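Local structure of lipase (Acinetobacter baumannii, 4OPM) at residues W34-G40 / H72-L78; T46-G52 / I114-S120. The protein probably hydrolyses the ester bonds of lipids, as a putative bacterial lipase of the alpha/beta hydrolase fold. All blocks are in the same frame, centred on the assembly; numbering follows the deposited sequence.

How the interactions relate
Interactions 1 and 2 sit side by side in one mixed sheet, their centres about 10 Å apart. Strands 72-76 and 46-50, one from each, are neighbours joined by backbone bonds: His72 O lies 2.8 Å from Leu47 N, and Leu47 O is just as near to Ile74 N. Both contacts are buried, but interaction 2 is nearer the middle of the chain. Interaction 1 is antiparallel and closer to one margin of the sheet, and side-chain hydrogen bonds and charged groups supplement its ladder. Interaction 2 is parallel, its side-chain contacts mostly apolar, with His115 bonded beyond the pair and further polar groups beside the probable nucleophile. His51 links the two through its bond to Leu78 N.

Interaction 1 of 2, residues W34-G40 / H72-L78; sequences WSYSEGG and HVIIPDL
A short side-chain bond ties Glu38 to His72 beside the backbone ladder: NE2 of His72 donates to OE2 of Glu38 at 2.6 Å, nearly straight at 166°. The carboxylate oxygen lies in the plane of the imidazole and is met on its anti side, while the two flat groups are turned 47° apart. Glu38 reaches this far because CG stands opposite the backbone N (chi1 179°) and the chain beyond is extended. Its CG also runs alongside Ile74 CD1, at 3.6 Å. The other oxygen, OE1, forms a salt bridge with Lys25, and having two basic partners probably favours the ionised carboxylate.

Along the backbones the strands pair through Ser37 with Ile75 and Gly39 with Val73, each pair bonded in both directions. At the far end Asp77 N gives a straight bond to Ser35 O (2.8 Å), and Asp77 OD2 is engaged chiefly by Arg57. Trp34 lies beside Pro76, pointing the same way, with CE3 3.8 Å from Pro76 CB; Phe104 of helix 94-107 meets the indole from outside the pair. This is the antiparallel join by which strand 32-39, arriving from a beta hairpin with strand 22-29, attaches to the parallel part of an alpha/beta hydrolase sheet.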
loop_
_atom_site.group_PDB
_atom_site.type_symbol
_atom_site.label_atom_id
_atom_site.label_comp_id
_atom_site.label_asym_id
_atom_site.label_seq_id
_atom_site.Cartn_x
_atom_site.Cartn_y
_atom_site.Cartn_z
ATOM N N TRP A 34 -13.662 -9.956 2.202
ATOM C CA TRP A 34 -12.271 -9.560 2.273
ATOM C C TRP A 34 -11.339 -10.754 2.277
ATOM O O TRP A 34 -11.543 -11.695 3.044
ATOM C CB TRP A 34 -12.012 -8.730 3.545
ATOM C CG TRP A 34 -12.618 -7.357 3.525
ATOM C CD1 TRP A 34 -13.878 -7.010 3.917
ATOM C CD2 TRP A 34 -11.962 -6.138 3.156
ATOM N NE1 TRP A 34 -14.051 -5.648 3.812
ATOM C CE2 TRP A 34 -12.899 -5.090 3.319
ATOM C CE3 TRP A 34 -10.668 -5.827 2.683
ATOM C CZ2 TRP A 34 -12.586 -3.753 3.047
ATOM C CZ3 TRP A 34 -10.356 -4.496 2.417
ATOM C CH2 TRP A 34 -11.313 -3.481 2.582
ATOM N N SER A 35 -10.298 -10.685 1.450
ATOM C CA SER A 35 -9.173 -11.615 1.462
ATOM C C SER A 35 -8.051 -10.872 2.181
ATOM O O SER A 35 -7.828 -9.690 1.887
ATOM C CB SER A 35 -8.767 -12.006 0.043
ATOM O OG SER A 35 -7.508 -12.661 0.044
ATOM N N TYR A 36 -7.382 -11.515 3.141
ATOM C CA TYR A 36 -6.289 -10.851 3.851
ATOM C C TYR A 36 -5.286 -11.850 4.377
ATOM O O TYR A 36 -5.614 -13.028 4.573
ATOM C CB TYR A 36 -6.792 -9.953 5.006
ATOM C CG TYR A 36 -7.482 -10.670 6.152
ATOM C CD1 TYR A 36 -8.814 -11.072 6.047
ATOM C CD2 TYR A 36 -6.843 -10.839 7.383
ATOM C CE1 TYR A 36 -9.472 -11.681 7.117
ATOM C CE2 TYR A 36 -7.489 -11.459 8.455
ATOM C CZ TYR A 36 -8.807 -11.872 8.317
ATOM O OH TYR A 36 -9.480 -12.466 9.357
ATOM N N SER A 37 -4.049 -11.373 4.563
ATOM C CA SER A 37 -2.978 -12.146 5.177
ATOM C C SER A 37 -2.906 -11.773 6.634
ATOM O O SER A 37 -3.144 -10.608 6.994
ATOM C CB SER A 37 -1.636 -11.855 4.502
ATOM O OG SER A 37 -1.661 -12.233 3.144
ATOM N N GLU A 38 -2.589 -12.751 7.481
ATOM C CA GLU A 38 -2.448 -12.508 8.908
ATOM C C GLU A 38 -1.268 -13.293 9.437
ATOM O O GLU A 38 -1.114 -14.470 9.100
ATOM C CB GLU A 38 -3.736 -12.875 9.659
ATOM C CG GLU A 38 -3.653 -12.674 11.167
ATOM C CD GLU A 38 -4.927 -12.924 11.951
ATOM O OE1 GLU A 38 -5.895 -13.461 11.370
ATOM O OE2 GLU A 38 -4.943 -12.610 13.161
ATOM N N GLY A 39 -0.467 -12.641 10.265
ATOM C CA GLY A 39 0.689 -13.266 10.903
ATOM C C GLY A 39 1.002 -12.692 12.269
ATOM O O GLY A 39 0.485 -11.633 12.653
ATOM N N GLY A 40 1.822 -13.424 13.017
ATOM C CA GLY A 40 2.224 -13.035 14.361
ATOM C C GLY A 40 1.188 -13.313 15.438
ATOM O O GLY A 40 0.043 -13.686 15.149
ATOM N N HIS A 72 1.590 -8.211 15.326
ATOM C CA HIS A 72 0.383 -8.864 14.813
ATOM C C HIS A 72 0.050 -8.156 13.492
ATOM O O HIS A 72 -0.492 -7.052 13.487
ATOM C CB HIS A 72 -0.771 -8.814 15.818
ATOM C CG HIS A 72 -2.012 -9.495 15.327
ATOM N ND1 HIS A 72 -3.267 -8.983 15.588
ATOM C CD2 HIS A 72 -2.147 -10.633 14.600
ATOM C CE1 HIS A 72 -4.124 -9.825 15.033
ATOM N NE2 HIS A 72 -3.497 -10.838 14.433
ATOM N N VAL A 73 0.391 -8.792 12.381
ATOM C CA VAL A 73 0.320 -8.169 11.061
ATOM C C VAL A 73 -0.969 -8.547 10.328
ATOM O O VAL A 73 -1.304 -9.726 10.232
ATOM C CB VAL A 73 1.602 -8.535 10.249
ATOM C CG1 VAL A 73 1.592 -7.898 8.865
ATOM C CG2 VAL A 73 2.872 -8.144 11.009
ATOM N N ILE A 74 -1.668 -7.528 9.790
ATOM C CA ILE A 74 -2.911 -7.698 9.013
ATOM C C ILE A 74 -2.718 -7.016 7.661
ATOM O O ILE A 74 -2.367 -5.835 7.613
ATOM C CB ILE A 74 -4.141 -7.143 9.777
ATOM C CG1 ILE A 74 -4.347 -7.872 11.134
ATOM C CG2 ILE A 74 -5.427 -7.171 8.899
ATOM C CD1 ILE A 74 -4.877 -9.342 11.022
ATOM N N ILE A 75 -2.914 -7.765 6.564
ATOM C CA ILE A 75 -2.659 -7.222 5.222
ATOM C C ILE A 75 -3.833 -7.546 4.296
ATOM O O ILE A 75 -3.868 -8.614 3.690
ATOM C CB ILE A 75 -1.322 -7.736 4.599
ATOM C CG1 ILE A 75 -0.206 -7.957 5.636
ATOM C CG2 ILE A 75 -0.877 -6.821 3.425
ATOM C CD1 ILE A 75 1.086 -8.600 5.042
ATOM N N PRO A 76 -4.762 -6.614 4.119
ATOM C CA PRO A 76 -5.910 -6.913 3.258
ATOM C C PRO A 76 -5.655 -6.695 1.783
ATOM O O PRO A 76 -4.867 -5.829 1.384
ATOM C CB PRO A 76 -6.980 -5.920 3.749
ATOM C CG PRO A 76 -6.194 -4.742 4.268
ATOM C CD PRO A 76 -4.885 -5.294 4.780
ATOM N N ASP A 77 -6.375 -7.463 0.969
ATOM C CA ASP A 77 -6.525 -7.209 -0.449
ATOM C C ASP A 77 -7.634 -6.172 -0.549
ATOM O O ASP A 77 -8.769 -6.441 -0.129
ATOM C CB ASP A 77 -6.914 -8.473 -1.231
ATOM C CG ASP A 77 -5.779 -9.395 -1.607
ATOM O OD1 ASP A 77 -4.661 -8.882 -1.891
ATOM O OD2 ASP A 77 -6.031 -10.602 -1.737
ATOM N N LEU A 78 -7.334 -4.985 -1.044
ATOM C CA LEU A 78 -8.392 -3.985 -1.171
ATOM C C LEU A 78 -9.352 -4.365 -2.286
ATOM O O LEU A 78 -8.943 -5.058 -3.223
ATOM C CB LEU A 78 -7.776 -2.592 -1.486
ATOM C CG LEU A 78 -6.862 -1.963 -0.424
ATOM C CD1 LEU A 78 -6.105 -0.769 -1.002
ATOM C CD2 LEU A 78 -7.657 -1.512 0.804
#

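Interaction 2 of 2, residues T46-G52 / I114-S120; sequences TLLLIHG and IHIAGHS
Ile50 spans the gap to the neighbouring strand with its long branch. Its CB and CG1 each lie 3.6 Å from Ala117 O, the carbonyl that accepts the Ile50 N-H, and CD1 carries on to touch Ile116 CG2, also at 3.6 Å. Placing CG1 opposite the carbonyl carbon (chi1 -44°), with CD1 extended beyond it, takes the tip to Ile116 instead of to Gly118, its partner in the register.

The other face of the sheet brings Leu49 CD2 against Ala117 CB, while the ring of His115 is held by Ser139 at ND1 and Glu296 at NE2. Five backbone bonds join the parallel strands, the last from His119 N to Ile50 O at 3.0 Å.

Past the ladder the two segments are bridged by a water, which accepts from Gly52 N at 2.9 Å and lies in the ring plane of His119, 2.9 Å from ND1. Ser120 CB sits 3.8 Å above the centre of that same ring. The imidazole of His51 turns toward the next residue, where ND1 donates to Gly52 O at 2.7 Å, on a lone pair. Ser120 has a positive phi of 56° just before helix 121-132, and its OG is hydrogen-bonded to His274 NE2. Strand, sharp turn and helix fit the nucleophile elbow of alpha/beta hydrolases, with Ser120 the probable nucleophile of a Ser-His-Asp triad.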
loop_
_atom_site.group_PDB
_atom_site.type_symbol
_atom_site.label_atom_id
_atom_site.label_comp_id
_atom_site.label_asym_id
_atom_site.label_seq_id
_atom_site.Cartn_x
_atom_site.Cartn_y
_atom_site.Cartn_z
ATOM N N THR A 46 -0.806 -4.508 16.970
ATOM C CA THR A 46 -1.374 -4.694 15.641
ATOM C C THR A 46 -0.785 -3.719 14.627
ATOM O O THR A 46 -0.655 -2.522 14.908
ATOM C CB THR A 46 -2.904 -4.570 15.683
ATOM O OG1 THR A 46 -3.404 -5.533 16.605
ATOM C CG2 THR A 46 -3.558 -4.796 14.318
ATOM N N LEU A 47 -0.459 -4.269 13.438
ATOM C CA LEU A 47 0.050 -3.511 12.274
ATOM C C LEU A 47 -0.838 -3.778 11.081
ATOM O O LEU A 47 -1.002 -4.933 10.670
ATOM C CB LEU A 47 1.522 -3.793 11.846
ATOM C CG LEU A 47 2.664 -3.962 12.831
ATOM C CD1 LEU A 47 3.957 -4.245 12.081
ATOM C CD2 LEU A 47 2.864 -2.750 13.680
ATOM N N LEU A 48 -1.404 -2.710 10.506
ATOM C CA LEU A 48 -2.243 -2.810 9.315
ATOM C C LEU A 48 -1.441 -2.288 8.127
ATOM O O LEU A 48 -1.023 -1.126 8.145
ATOM C CB LEU A 48 -3.567 -2.035 9.497
ATOM C CG LEU A 48 -4.529 -1.998 8.293
ATOM C CD1 LEU A 48 -5.098 -3.382 7.988
ATOM C CD2 LEU A 48 -5.661 -0.984 8.528
ATOM N N LEU A 49 -1.209 -3.150 7.113
ATOM C CA LEU A 49 -0.413 -2.795 5.931
ATOM C C LEU A 49 -1.310 -2.679 4.733
ATOM O O LEU A 49 -2.027 -3.634 4.415
ATOM C CB LEU A 49 0.724 -3.813 5.670
ATOM C CG LEU A 49 1.608 -4.181 6.855
ATOM C CD1 LEU A 49 2.656 -5.206 6.452
ATOM C CD2 LEU A 49 2.277 -2.956 7.431
ATOM N N ILE A 50 -1.304 -1.485 4.089
ATOM C CA ILE A 50 -2.214 -1.173 2.971
ATOM C C ILE A 50 -1.453 -1.004 1.657
ATOM O O ILE A 50 -0.657 -0.076 1.527
ATOM C CB ILE A 50 -3.055 0.105 3.280
ATOM C CG1 ILE A 50 -3.618 0.103 4.720
ATOM C CG2 ILE A 50 -4.173 0.300 2.231
ATOM C CD1 ILE A 50 -4.193 1.449 5.166
ATOM N N HIS A 51 -1.719 -1.898 0.680
ATOM C CA HIS A 51 -1.083 -1.850 -0.641
ATOM C C HIS A 51 -1.657 -0.696 -1.499
ATOM O O HIS A 51 -2.647 -0.058 -1.122
ATOM C CB HIS A 51 -1.217 -3.203 -1.377
ATOM C CG HIS A 51 -2.618 -3.531 -1.795
ATOM N ND1 HIS A 51 -3.207 -2.928 -2.903
ATOM C CD2 HIS A 51 -3.502 -4.401 -1.253
ATOM C CE1 HIS A 51 -4.419 -3.456 -2.997
ATOM N NE2 HIS A 51 -4.637 -4.355 -2.033
ATOM N N GLY A 52 -1.048 -0.480 -2.660
ATOM C CA GLY A 52 -1.448 0.580 -3.580
ATOM C C GLY A 52 -2.295 0.131 -4.756
ATOM O O GLY A 52 -2.751 -1.018 -4.806
ATOM N N ILE A 114 -4.063 1.237 16.348
ATOM C CA ILE A 114 -3.257 0.314 15.563
ATOM C C ILE A 114 -2.241 1.081 14.716
ATOM O O ILE A 114 -2.481 2.222 14.316
ATOM C CB ILE A 114 -4.116 -0.665 14.709
ATOM C CG1 ILE A 114 -4.836 0.039 13.529
ATOM C CG2 ILE A 114 -5.077 -1.492 15.598
ATOM C CD1 ILE A 114 -5.501 -0.906 12.507
ATOM N N HIS A 115 -1.082 0.446 14.490
ATOM C CA HIS A 115 -0.029 1.008 13.657
ATOM C C HIS A 115 -0.474 0.824 12.214
ATOM O O HIS A 115 -0.910 -0.273 11.852
ATOM C CB HIS A 115 1.288 0.287 13.905
ATOM C CG HIS A 115 1.836 0.446 15.283
ATOM N ND1 HIS A 115 2.476 1.605 15.671
ATOM C CD2 HIS A 115 1.906 -0.458 16.291
ATOM C CE1 HIS A 115 2.885 1.389 16.913
ATOM N NE2 HIS A 115 2.577 0.153 17.322
ATOM N N ILE A 116 -0.408 1.873 11.399
ATOM C CA ILE A 116 -0.853 1.757 10.012
ATOM C C ILE A 116 0.266 2.140 9.053
ATOM O O ILE A 116 0.964 3.116 9.281
ATOM C CB ILE A 116 -2.146 2.586 9.755
ATOM C CG1 ILE A 116 -3.277 2.155 10.731
ATOM C CG2 ILE A 116 -2.612 2.426 8.306
ATOM C CD1 ILE A 116 -4.311 3.155 10.946
ATOM N N ALA A 117 0.427 1.356 7.973
ATOM C CA ALA A 117 1.421 1.631 6.934
ATOM C C ALA A 117 0.735 1.589 5.591
ATOM O O ALA A 117 -0.125 0.740 5.358
ATOM C CB ALA A 117 2.568 0.632 6.979
ATOM N N GLY A 118 1.100 2.515 4.727
ATOM C CA GLY A 118 0.495 2.591 3.405
ATOM C C GLY A 118 1.501 2.871 2.316
ATOM O O GLY A 118 2.347 3.758 2.459
ATOM N N HIS A 119 1.426 2.101 1.229
ATOM C CA HIS A 119 2.268 2.326 0.064
ATOM C C HIS A 119 1.440 2.997 -1.033
ATOM O O HIS A 119 0.384 2.473 -1.398
ATOM C CB HIS A 119 2.893 1.009 -0.464
ATOM C CG HIS A 119 3.621 1.200 -1.771
ATOM N ND1 HIS A 119 3.267 0.494 -2.906
ATOM C CD2 HIS A 119 4.605 2.077 -2.089
ATOM C CE1 HIS A 119 4.046 0.957 -3.871
ATOM N NE2 HIS A 119 4.861 1.918 -3.424
ATOM N N SER A 120 1.950 4.114 -1.612
ATOM C CA SER A 120 1.338 4.771 -2.776
ATOM C C SER A 120 -0.152 5.131 -2.487
ATOM O O SER A 120 -0.390 5.882 -1.538
ATOM C CB SER A 120 1.507 3.867 -4.003
ATOM O OG SER A 120 1.255 4.539 -5.225
HETATM O O HOH W 1 1.509 -1.760 -2.886
#